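PDB 7M13: GDP-L-fucose synthase from Campylobacter jejuni subsp. jejuni serotype O:2, which makes GDP-D-glycero-L-gluco-heptose, a building block of the Campylobacter capsular polysaccharide, in an NADPH-dependent reaction. Local coordinates for residues A23-N27 with S247-D252; N87-Q91 with A143-G147; L167-T173 with R242-D248. All blocks are in the same frame, centred on the assembly; numbering follows the deposited sequence.

Contact 1: residues A23-N27 with S247-D252; sequences ALVEN and SDDLAD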
loop_
_atom_site.group_PDB
_atom_site.type_symbol
_atom_site.label_atom_id
_atom_site.label_comp_id
_atom_site.label_asym_id
_atom_site.label_seq_id
_atom_site.Cartn_x
_atom_site.Cartn_y
_atom_site.Cartn_z
ATOM N N ALA B 23 16.462 -9.772 20.384
ATOM C CA ALA B 23 16.112 -9.096 21.634
ATOM C C ALA B 23 14.771 -9.607 22.173
ATOM O O ALA B 23 14.612 -9.774 23.385
ATOM C CB ALA B 23 16.073 -7.594 21.442
ATOM N N LEU B 24 13.784 -9.853 21.314
ATOM C CA LEU B 24 12.490 -10.354 21.803
ATOM C C LEU B 24 12.662 -11.775 22.361
ATOM O O LEU B 24 12.096 -12.049 23.437
ATOM C CB LEU B 24 11.465 -10.328 20.671
ATOM C CG LEU B 24 10.808 -8.982 20.485
ATOM C CD1 LEU B 24 10.207 -8.916 19.092
ATOM C CD2 LEU B 24 9.762 -8.743 21.548
ATOM N N VAL B 25 13.379 -12.623 21.635
ATOM C CA VAL B 25 13.598 -14.017 22.118
ATOM C C VAL B 25 14.233 -13.931 23.505
ATOM O O VAL B 25 13.722 -14.571 24.423
ATOM C CB VAL B 25 14.443 -14.867 21.164
ATOM C CG1 VAL B 25 14.803 -16.194 21.835
ATOM C CG2 VAL B 25 13.778 -15.146 19.830
ATOM N N GLU B 26 15.312 -13.166 23.658
ATOM C CA GLU B 26 16.038 -13.123 24.967
ATOM C C GLU B 26 15.166 -12.534 26.078
ATOM O O GLU B 26 15.188 -13.045 27.217
ATOM C CB GLU B 26 17.342 -12.346 24.820
ATOM C CG GLU B 26 18.366 -13.096 24.001
ATOM C CD GLU B 26 19.637 -12.306 23.731
ATOM O OE1 GLU B 26 19.642 -11.066 23.990
ATOM O OE2 GLU B 26 20.600 -12.925 23.224
ATOM N N ASN B 27 14.467 -11.438 25.828
ATOM C CA ASN B 27 13.634 -10.745 26.831
ATOM C C ASN B 27 12.418 -11.614 27.206
ATOM O O ASN B 27 12.069 -11.679 28.385
ATOM C CB ASN B 27 13.213 -9.371 26.326
ATOM C CG ASN B 27 14.287 -8.358 26.624
ATOM O OD1 ASN B 27 14.362 -7.909 27.765
ATOM N ND2 ASN B 27 15.177 -8.102 25.677
ATOM N N SER B 247 17.300 -2.194 21.429
ATOM C CA SER B 247 16.419 -3.355 21.183
ATOM C C SER B 247 15.830 -3.919 22.487
ATOM O O SER B 247 14.758 -4.545 22.399
ATOM C CB SER B 247 17.106 -4.359 20.370
ATOM O OG SER B 247 18.276 -4.806 21.045
ATOM N N ASP B 248 16.432 -3.713 23.664
ATOM C CA ASP B 248 15.777 -4.121 24.928
ATOM C C ASP B 248 14.556 -3.239 25.204
ATOM O O ASP B 248 13.568 -3.747 25.752
ATOM C CB ASP B 248 16.730 -4.105 26.125
ATOM C CG ASP B 248 17.703 -5.267 26.172
ATOM O OD1 ASP B 248 17.505 -6.256 25.425
ATOM O OD2 ASP B 248 18.666 -5.156 26.963
ATOM N N ASP B 249 14.637 -1.940 24.891
ATOM C CA ASP B 249 13.492 -1.017 24.999
ATOM C C ASP B 249 12.442 -1.402 23.946
ATOM O O ASP B 249 11.260 -1.388 24.304
ATOM C CB ASP B 249 13.932 0.447 24.910
ATOM C CG ASP B 249 14.227 1.113 26.263
ATOM O OD1 ASP B 249 13.666 0.665 27.300
ATOM O OD2 ASP B 249 14.981 2.101 26.259
ATOM N N LEU B 250 12.846 -1.755 22.729
ATOM C CA LEU B 250 11.888 -2.240 21.711
ATOM C C LEU B 250 11.198 -3.506 22.235
ATOM O O LEU B 250 9.962 -3.601 22.200
ATOM C CB LEU B 250 12.594 -2.494 20.380
ATOM C CG LEU B 250 11.661 -3.009 19.297
ATOM C CD1 LEU B 250 12.164 -2.619 17.922
ATOM C CD2 LEU B 250 11.473 -4.512 19.403
ATOM N N ALA B 251 11.965 -4.460 22.776
ATOM C CA ALA B 251 11.355 -5.698 23.292
ATOM C C ALA B 251 10.400 -5.350 24.432
ATOM O O ALA B 251 9.268 -5.848 24.485
ATOM C CB ALA B 251 12.426 -6.655 23.719
ATOM N N ASP B 252 10.814 -4.463 25.341
ATOM C CA ASP B 252 9.962 -4.078 26.501
ATOM C C ASP B 252 8.633 -3.494 26.017
ATOM O O ASP B 252 7.588 -3.879 26.557
ATOM C CB ASP B 252 10.589 -3.026 27.419
ATOM C CG ASP B 252 11.621 -3.571 28.385
ATOM O OD1 ASP B 252 11.742 -4.814 28.448
ATOM O OD2 ASP B 252 12.278 -2.744 29.074
HETATM O O HOH W 1 14.232 -5.107 28.604
#

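Contact 2: residues N87-Q91 with A143-G147; sequences NLMIQ and AKIAG. With NAP (NADP nicotinamide-adenine-dinucleotide phosphate), chain E.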
loop_
_atom_site.group_PDB
_atom_site.type_symbol
_atom_site.label_atom_id
_atom_site.label_comp_id
_atom_site.label_asym_id
_atom_site.label_seq_id
_atom_site.Cartn_x
_atom_site.Cartn_y
_atom_site.Cartn_z
ATOM N N ASN B 87 8.271 -7.092 1.161
ATOM C CA ASN B 87 7.710 -6.669 2.462
ATOM C C ASN B 87 6.189 -6.760 2.416
ATOM O O ASN B 87 5.596 -7.185 3.393
ATOM C CB ASN B 87 8.249 -5.303 2.885
ATOM C CG ASN B 87 9.724 -5.422 3.244
ATOM O OD1 ASN B 87 10.101 -6.277 4.074
ATOM N ND2 ASN B 87 10.554 -4.576 2.673
ATOM N N LEU B 88 5.559 -6.380 1.302
ATOM C CA LEU B 88 4.088 -6.610 1.224
ATOM C C LEU B 88 3.779 -8.097 1.374
ATOM O O LEU B 88 2.800 -8.438 2.028
ATOM C CB LEU B 88 3.503 -6.062 -0.087
ATOM C CG LEU B 88 3.436 -4.554 -0.234
ATOM C CD1 LEU B 88 2.883 -4.198 -1.600
ATOM C CD2 LEU B 88 2.607 -3.907 0.861
ATOM N N MET B 89 4.531 -8.994 0.729
ATOM C CA MET B 89 4.224 -10.430 0.823
ATOM C C MET B 89 4.409 -10.921 2.274
ATOM O O MET B 89 3.521 -11.638 2.767
ATOM C CB MET B 89 5.042 -11.290 -0.131
ATOM C CG MET B 89 4.721 -11.044 -1.635
ATOM S SD MET B 89 3.005 -11.381 -2.061
ATOM C CE MET B 89 2.891 -13.072 -1.506
ATOM N N ILE B 90 5.491 -10.550 2.924
ATOM C CA ILE B 90 5.734 -10.962 4.325
ATOM C C ILE B 90 4.552 -10.495 5.178
ATOM O O ILE B 90 3.967 -11.259 5.947
ATOM C CB ILE B 90 7.082 -10.439 4.817
ATOM C CG1 ILE B 90 8.228 -11.139 4.084
ATOM C CG2 ILE B 90 7.161 -10.647 6.324
ATOM C CD1 ILE B 90 9.563 -10.492 4.314
ATOM N N GLN B 91 4.266 -9.209 5.095
ATOM C CA GLN B 91 3.194 -8.569 5.880
ATOM C C GLN B 91 1.875 -9.285 5.603
ATOM O O GLN B 91 1.144 -9.688 6.566
ATOM C CB GLN B 91 3.074 -7.079 5.552
ATOM C CG GLN B 91 4.276 -6.248 5.996
ATOM C CD GLN B 91 4.407 -4.896 5.342
ATOM O OE1 GLN B 91 5.478 -4.281 5.462
ATOM N NE2 GLN B 91 3.407 -4.463 4.599
ATOM N N ALA B 143 5.320 0.229 1.471
ATOM C CA ALA B 143 5.037 -1.121 2.006
ATOM C C ALA B 143 4.733 -1.027 3.503
ATOM O O ALA B 143 3.728 -1.639 3.968
ATOM C CB ALA B 143 6.202 -2.026 1.722
ATOM N N LYS B 144 5.452 -0.194 4.236
ATOM C CA LYS B 144 5.221 -0.064 5.701
ATOM C C LYS B 144 3.859 0.595 5.984
ATOM O O LYS B 144 3.175 0.159 6.884
ATOM C CB LYS B 144 6.356 0.700 6.361
ATOM C CG LYS B 144 7.645 -0.106 6.473
ATOM C CD LYS B 144 7.506 -1.346 7.329
ATOM C CE LYS B 144 8.848 -1.850 7.800
ATOM N NZ LYS B 144 8.724 -3.111 8.560
ATOM N N ILE B 145 3.462 1.566 5.174
ATOM C CA ILE B 145 2.110 2.158 5.289
ATOM C C ILE B 145 1.070 1.043 5.121
ATOM O O ILE B 145 0.093 0.949 5.900
ATOM C CB ILE B 145 1.906 3.302 4.271
ATOM C CG1 ILE B 145 2.784 4.511 4.603
ATOM C CG2 ILE B 145 0.448 3.688 4.196
ATOM C CD1 ILE B 145 2.798 5.548 3.550
ATOM N N ALA B 146 1.217 0.227 4.081
ATOM C CA ALA B 146 0.215 -0.816 3.784
ATOM C C ALA B 146 0.185 -1.817 4.945
ATOM O O ALA B 146 -0.886 -2.347 5.248
ATOM C CB ALA B 146 0.547 -1.529 2.500
ATOM N N GLY B 147 1.307 -2.093 5.587
ATOM C CA GLY B 147 1.361 -2.957 6.778
ATOM C C GLY B 147 0.536 -2.397 7.911
ATOM O O GLY B 147 -0.310 -3.103 8.496
HETATM P PA NAP E . 16.797 -7.274 10.679
HETATM O O1A NAP E . 17.106 -6.688 9.333
HETATM O O2A NAP E . 17.904 -7.268 11.704
HETATM O O5B NAP E . 16.312 -8.764 10.573
HETATM C C5B NAP E . 15.298 -9.137 9.641
HETATM C C4B NAP E . 15.142 -10.622 9.748
HETATM O O4B NAP E . 14.048 -10.996 8.876
HETATM C C3B NAP E . 16.372 -11.434 9.294
HETATM O O3B NAP E . 16.750 -12.341 10.324
HETATM C C2B NAP E . 15.902 -12.107 8.010
HETATM O O2B NAP E . 16.418 -13.426 7.829
HETATM C C1B NAP E . 14.398 -12.206 8.239
HETATM N N9A NAP E . 13.678 -12.318 6.989
HETATM C C8A NAP E . 13.647 -11.434 5.954
HETATM N N7A NAP E . 12.998 -11.869 4.901
HETATM C C5A NAP E . 12.581 -13.132 5.263
HETATM C C6A NAP E . 11.855 -14.116 4.569
HETATM N N6A NAP E . 11.442 -13.990 3.303
HETATM N N1A NAP E . 11.621 -15.274 5.224
HETATM C C2A NAP E . 12.062 -15.414 6.482
HETATM N N3A NAP E . 12.762 -14.557 7.227
HETATM C C4A NAP E . 12.996 -13.428 6.545
HETATM O O3 NAP E . 15.526 -6.515 11.280
HETATM P PN NAP E . 15.483 -5.430 12.433
HETATM O O1N NAP E . 16.503 -4.400 12.139
HETATM O O2N NAP E . 15.521 -6.166 13.713
HETATM O O5D NAP E . 14.015 -4.812 12.196
HETATM C C5D NAP E . 12.896 -5.331 12.879
HETATM C C4D NAP E . 11.698 -4.519 12.478
HETATM O O4D NAP E . 11.871 -3.141 12.910
HETATM C C3D NAP E . 11.426 -4.469 10.968
HETATM O O3D NAP E . 10.016 -4.434 10.706
HETATM C C2D NAP E . 12.097 -3.179 10.588
HETATM O O2D NAP E . 11.645 -2.642 9.348
HETATM C C1D NAP E . 11.753 -2.294 11.769
HETATM N N1N NAP E . 12.678 -1.142 11.858
HETATM C C2N NAP E . 14.020 -1.310 12.056
HETATM C C3N NAP E . 14.857 -0.246 12.044
HETATM C C7N NAP E . 16.326 -0.372 12.240
HETATM O O7N NAP E . 17.003 0.666 12.391
HETATM N N7N NAP E . 16.850 -1.594 12.255
HETATM C C4N NAP E . 14.327 1.093 11.888
HETATM C C5N NAP E . 12.895 1.202 11.726
HETATM C C6N NAP E . 12.161 0.135 11.644
HETATM P P2B NAP E . 17.922 -13.645 7.275
HETATM O O1X NAP E . 18.788 -13.341 8.465
HETATM O O2X NAP E . 18.142 -12.795 6.103
HETATM O O3X NAP E . 17.943 -15.133 6.876
HETATM O O HOH W 2 7.741 -4.946 6.697
#

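Contact 3: residues L167-T173 with R242-D248; sequences LNNLYGT and REFIHSD. With NAP (NADP nicotinamide-adenine-dinucleotide phosphate), chain E.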
loop_
_atom_site.group_PDB
_atom_site.type_symbol
_atom_site.label_atom_id
_atom_site.label_comp_id
_atom_site.label_asym_id
_atom_site.label_seq_id
_atom_site.Cartn_x
_atom_site.Cartn_y
_atom_site.Cartn_z
ATOM N N LEU B 167 9.192 2.980 14.603
ATOM C CA LEU B 167 10.467 3.522 15.124
ATOM C C LEU B 167 11.320 4.054 13.980
ATOM O O LEU B 167 11.040 3.783 12.797
ATOM C CB LEU B 167 11.228 2.446 15.904
ATOM C CG LEU B 167 11.615 1.183 15.139
ATOM C CD1 LEU B 167 12.966 0.682 15.618
ATOM C CD2 LEU B 167 10.578 0.099 15.305
ATOM N N ASN B 168 12.383 4.772 14.344
ATOM C CA ASN B 168 13.309 5.383 13.372
ATOM C C ASN B 168 14.641 4.633 13.241
ATOM O O ASN B 168 15.037 4.383 12.112
ATOM C CB ASN B 168 13.557 6.841 13.751
ATOM C CG ASN B 168 12.403 7.704 13.290
ATOM O OD1 ASN B 168 11.954 7.569 12.151
ATOM N ND2 ASN B 168 11.988 8.652 14.124
ATOM N N ASN B 169 15.349 4.354 14.338
ATOM C CA ASN B 169 16.693 3.719 14.252
ATOM C C ASN B 169 16.847 2.772 15.423
ATOM O O ASN B 169 16.752 3.211 16.561
ATOM C CB ASN B 169 17.872 4.705 14.279
ATOM C CG ASN B 169 17.900 5.642 13.099
ATOM O OD1 ASN B 169 18.261 5.242 11.995
ATOM N ND2 ASN B 169 17.456 6.871 13.339
ATOM N N LEU B 170 17.089 1.500 15.133
ATOM C CA LEU B 170 17.292 0.460 16.148
ATOM C C LEU B 170 18.791 0.262 16.343
ATOM O O LEU B 170 19.562 0.385 15.377
ATOM C CB LEU B 170 16.607 -0.811 15.650
ATOM C CG LEU B 170 16.551 -1.964 16.633
ATOM C CD1 LEU B 170 15.722 -1.636 17.855
ATOM C CD2 LEU B 170 15.988 -3.186 15.906
ATOM N N TYR B 171 19.155 -0.018 17.573
ATOM C CA TYR B 171 20.494 -0.554 17.897
ATOM C C TYR B 171 20.258 -1.521 19.037
ATOM O O TYR B 171 19.140 -1.685 19.486
ATOM C CB TYR B 171 21.483 0.580 18.201
ATOM C CG TYR B 171 21.333 1.231 19.551
ATOM C CD1 TYR B 171 20.255 2.052 19.861
ATOM C CD2 TYR B 171 22.266 1.018 20.561
ATOM C CE1 TYR B 171 20.091 2.627 21.112
ATOM C CE2 TYR B 171 22.137 1.620 21.802
ATOM C CZ TYR B 171 21.050 2.421 22.097
ATOM O OH TYR B 171 20.917 2.986 23.326
ATOM N N GLY B 172 21.273 -2.210 19.514
ATOM C CA GLY B 172 21.016 -3.037 20.700
ATOM C C GLY B 172 22.273 -3.723 21.136
ATOM O O GLY B 172 23.314 -3.455 20.535
ATOM N N THR B 173 22.166 -4.585 22.132
ATOM C CA THR B 173 23.346 -5.260 22.706
ATOM C C THR B 173 23.906 -6.179 21.616
ATOM O O THR B 173 25.063 -5.962 21.189
ATOM C CB THR B 173 22.937 -5.930 24.016
ATOM O OG1 THR B 173 22.540 -4.862 24.880
ATOM C CG2 THR B 173 24.047 -6.752 24.631
ATOM N N ARG B 242 19.549 12.353 14.750
ATOM C CA ARG B 242 18.906 11.021 14.686
ATOM C C ARG B 242 18.440 10.642 16.084
ATOM O O ARG B 242 19.076 11.091 17.065
ATOM C CB ARG B 242 19.915 9.980 14.200
ATOM C CG ARG B 242 20.082 9.933 12.693
ATOM C CD ARG B 242 21.099 8.871 12.364
ATOM N NE ARG B 242 21.551 8.967 10.989
ATOM C CZ ARG B 242 22.612 9.652 10.583
ATOM N NH1 ARG B 242 22.938 9.651 9.300
ATOM N NH2 ARG B 242 23.347 10.323 11.457
ATOM N N GLU B 243 17.349 9.869 16.145
ATOM C CA GLU B 243 16.746 9.257 17.336
ATOM C C GLU B 243 17.183 7.791 17.293
ATOM O O GLU B 243 17.359 7.270 16.169
ATOM C CB GLU B 243 15.219 9.309 17.203
ATOM C CG GLU B 243 14.499 8.860 18.433
ATOM C CD GLU B 243 13.018 8.730 18.248
ATOM O OE1 GLU B 243 12.477 8.835 17.044
ATOM O OE2 GLU B 243 12.379 8.542 19.287
ATOM N N PHE B 244 17.386 7.164 18.443
ATOM C CA PHE B 244 17.739 5.726 18.509
ATOM C C PHE B 244 16.878 5.071 19.572
ATOM O O PHE B 244 16.457 5.713 20.565
ATOM C CB PHE B 244 19.223 5.514 18.827
ATOM C CG PHE B 244 20.154 6.148 17.839
ATOM C CD1 PHE B 244 20.566 5.457 16.715
ATOM C CD2 PHE B 244 20.617 7.444 18.034
ATOM C CE1 PHE B 244 21.407 6.039 15.780
ATOM C CE2 PHE B 244 21.466 8.017 17.098
ATOM C CZ PHE B 244 21.851 7.323 15.978
ATOM N N ILE B 245 16.605 3.782 19.379
ATOM C CA ILE B 245 15.953 2.965 20.421
ATOM C C ILE B 245 16.770 1.684 20.535
ATOM O O ILE B 245 17.089 1.071 19.508
ATOM C CB ILE B 245 14.446 2.727 20.162
ATOM C CG1 ILE B 245 13.797 2.026 21.358
ATOM C CG2 ILE B 245 14.205 1.997 18.840
ATOM C CD1 ILE B 245 12.288 1.837 21.266
ATOM N N HIS B 246 17.096 1.335 21.771
ATOM C CA HIS B 246 17.815 0.087 22.067
ATOM C C HIS B 246 16.829 -1.067 21.934
ATOM O O HIS B 246 15.695 -0.946 22.424
ATOM C CB HIS B 246 18.433 0.194 23.457
ATOM C CG HIS B 246 19.364 -0.915 23.791
ATOM N ND1 HIS B 246 18.918 -2.144 24.210
ATOM C CD2 HIS B 246 20.719 -0.981 23.750
ATOM C CE1 HIS B 246 19.963 -2.930 24.433
ATOM N NE2 HIS B 246 21.096 -2.228 24.174
ATOM N N SER B 247 17.300 -2.194 21.429
ATOM C CA SER B 247 16.419 -3.355 21.183
ATOM C C SER B 247 15.830 -3.919 22.487
ATOM O O SER B 247 14.758 -4.545 22.399
ATOM C CB SER B 247 17.106 -4.359 20.370
ATOM O OG SER B 247 18.276 -4.806 21.045
ATOM N N ASP B 248 16.432 -3.713 23.664
ATOM C CA ASP B 248 15.777 -4.121 24.928
ATOM C C ASP B 248 14.556 -3.239 25.204
ATOM O O ASP B 248 13.568 -3.747 25.752
ATOM C CB ASP B 248 16.730 -4.105 26.125
ATOM C CG ASP B 248 17.703 -5.267 26.172
ATOM O OD1 ASP B 248 17.505 -6.256 25.425
ATOM O OD2 ASP B 248 18.666 -5.156 26.963
HETATM P PA NAP E . 16.797 -7.274 10.679
HETATM O O1A NAP E . 17.106 -6.688 9.333
HETATM O O2A NAP E . 17.904 -7.268 11.704
HETATM O O5B NAP E . 16.312 -8.764 10.573
HETATM C C5B NAP E . 15.298 -9.137 9.641
HETATM C C4B NAP E . 15.142 -10.622 9.748
HETATM O O4B NAP E . 14.048 -10.996 8.876
HETATM C C3B NAP E . 16.372 -11.434 9.294
HETATM O O3B NAP E . 16.750 -12.341 10.324
HETATM C C2B NAP E . 15.902 -12.107 8.010
HETATM O O2B NAP E . 16.418 -13.426 7.829
HETATM C C1B NAP E . 14.398 -12.206 8.239
HETATM N N9A NAP E . 13.678 -12.318 6.989
HETATM C C8A NAP E . 13.647 -11.434 5.954
HETATM N N7A NAP E . 12.998 -11.869 4.901
HETATM C C5A NAP E . 12.581 -13.132 5.263
HETATM C C6A NAP E . 11.855 -14.116 4.569
HETATM N N6A NAP E . 11.442 -13.990 3.303
HETATM N N1A NAP E . 11.621 -15.274 5.224
HETATM C C2A NAP E . 12.062 -15.414 6.482
HETATM N N3A NAP E . 12.762 -14.557 7.227
HETATM C C4A NAP E . 12.996 -13.428 6.545
HETATM O O3 NAP E . 15.526 -6.515 11.280
HETATM P PN NAP E . 15.483 -5.430 12.433
HETATM O O1N NAP E . 16.503 -4.400 12.139
HETATM O O2N NAP E . 15.521 -6.166 13.713
HETATM O O5D NAP E . 14.015 -4.812 12.196
HETATM C C5D NAP E . 12.896 -5.331 12.879
HETATM C C4D NAP E . 11.698 -4.519 12.478
HETATM O O4D NAP E . 11.871 -3.141 12.910
HETATM C C3D NAP E . 11.426 -4.469 10.968
HETATM O O3D NAP E . 10.016 -4.434 10.706
HETATM C C2D NAP E . 12.097 -3.179 10.588
HETATM O O2D NAP E . 11.645 -2.642 9.348
HETATM C C1D NAP E . 11.753 -2.294 11.769
HETATM N N1N NAP E . 12.678 -1.142 11.858
HETATM C C2N NAP E . 14.020 -1.310 12.056
HETATM C C3N NAP E . 14.857 -0.246 12.044
HETATM C C7N NAP E . 16.326 -0.372 12.240
HETATM O O7N NAP E . 17.003 0.666 12.391
HETATM N N7N NAP E . 16.850 -1.594 12.255
HETATM C C4N NAP E . 14.327 1.093 11.888
HETATM C C5N NAP E . 12.895 1.202 11.726
HETATM C C6N NAP E . 12.161 0.135 11.644
HETATM P P2B NAP E . 17.922 -13.645 7.275
HETATM O O1X NAP E . 18.788 -13.341 8.465
HETATM O O2X NAP E . 18.142 -12.795 6.103
HETATM O O3X NAP E . 17.943 -15.133 6.876
HETATM O O HOH W 3 20.996 -6.310 26.597
#

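Contact 1: residues A23-N27 with S247-D252
The first helix of the Rossmann fold, 19-30, packs through A23, L24 and N27 onto the opening turns of helix 247-260, where S247, D248 and A251 meet it. The helix segments cross at -67° with their axes 8.8 Å apart, a separation that suits the alanine on each side. The methyl of A23 lies over S247, with CB 3.5 Å from S247 O and also against the serine CB. A251 CB fits between the backbone of A23 and the flank of N27, whose ND2 is 3.7 Å away, while L24 sends its CD2 branch alongside A251, 3.9 Å from A251 CA. The glycine-rich segment G15-G21, predicted to bind the cofactor, runs into the first turn of helix 19-30, where T19 and A20 bind NADP, so the contact ties the dinucleotide-binding end of the fold to a helix more than two hundred residues further along the chain. N27 supplies the polar link. With its CG beside the backbone N (chi1 -85°), the amide folds back along its own helix and spends both N-H groups of ND2, one on A23 O at 2.9 Å and one on D248 OD1 at 3.0 Å. Both partners lie close to the amide plane, which fixes the rotation of the group and sets which end is nitrogen. The carboxylate is turned 77° from the amide and is met from above its plane. A23 O is gripped twice, since N27 N reaches it from the face opposite to ND2. At the other end of the amide, N27 OD1 faces a water 2.9 Å away that probably donates to it. The E26 carboxylate is paired with K174.

Contact 2: residues N87-Q91 with A143-G147
A143 O is gripped by two donors: Q91 NE2 across the contact at 2.9 Å and G147 N within its own helix. The amide nitrogen comes from above the carbonyl plane, 49° out of it, while A143 O stays near the plane of the Q91 amide. CG of Q91 lies anti to the carbonyl carbon (chi1 -67°), and the chain runs extended beyond it, which carries the amide across as a knob into the hole formed by A143, K144, A146 and G147. Its other end, OE1, takes a proton from a water at 2.7 Å, and this water in turn accepts from K144 NZ at 2.8 Å. K144 stands where short-chain dehydrogenases carry the lysine of the YxxxK motif; here the tyrosine position is F140, which has no hydroxyl. K144 NZ reaches the nicotinamide ribose, with NADP O3D at 2.8 Å and O2D at 3.1 Å; counting the water and F109 O, four acceptors share fewer N-H groups, and the longer O2D bond may be bifurcated. The water-linked amide of Q91 is thus a second-shell group for the lysine. Beneath this polar layer the two helix segments, 17° apart in direction, close through L88, whose CD2 touches A146 CB at 3.5 Å and also borders A143. In the dimer, L88 and A146 pack against N92 and L88 of the second subunit, respectively, consistent with the intersubunit helix bundle common in this family.

Contact 3: residues L167-T173 with R242-D248
L170 and I245 are paired in a parallel bridge, and L170 N donates an almost straight bond (173°) to O7N of the nicotinamide carboxamide at 2.9 Å. One layer out, the backbone sets this donor: I245 N binds N169 O at 2.9 Å and Y171 N binds I245 O at 3.0 Å. L167 CD1 packs on I245 CG2 (3.7 Å) while its CG lies against the nicotinamide ring. Before the bridge, N169 ND2 donates to E243 O at 2.9 Å, and N168 ND2 meets E243 OE1, which M319 N also holds; the adjoining R242 is predicted to bind substrate. Beyond it, Y171, with CG between its backbone N and carbonyl carbon (chi1 76°), lays its ring face toward the edge of H246 in a T-shaped pair, planes 88° apart, with G172 CA over the imidazole face, 3.7 Å from its centroid. H246 ND1 accepts from D248 N as the N-cap of helix 247-260, and NE2 makes a weak bond to T173 OG1 at 3.1 Å. Around this parallel pairing of strands 162-171 and 241-246, helix 19-30 lies against L170 and S247, helix 184-199 against Y171 and F244, and helix 335-347 against T173 and D248.

In chain order, helix 19-30 comes first, then both helices of contact 2, then strand 162-171, and last strand 241-246 with helix 247-260. Contact 1 therefore joins early and late parts of the fold, and the other two contacts close within that span. Contacts 1 and 3 share S247 and D248, their centres are about 11 Å apart, and they touch where L250 packs on L170, I245 and L167. Contact 2 lies farther off, its centre about 22 Å from contact 1 and 21 Å from contact 3, yet helix 138-158 leads directly into strand 162-171. NADP bridges the gap: contact 2 holds its nicotinamide ribose and contact 3 the nicotinamide carboxamide.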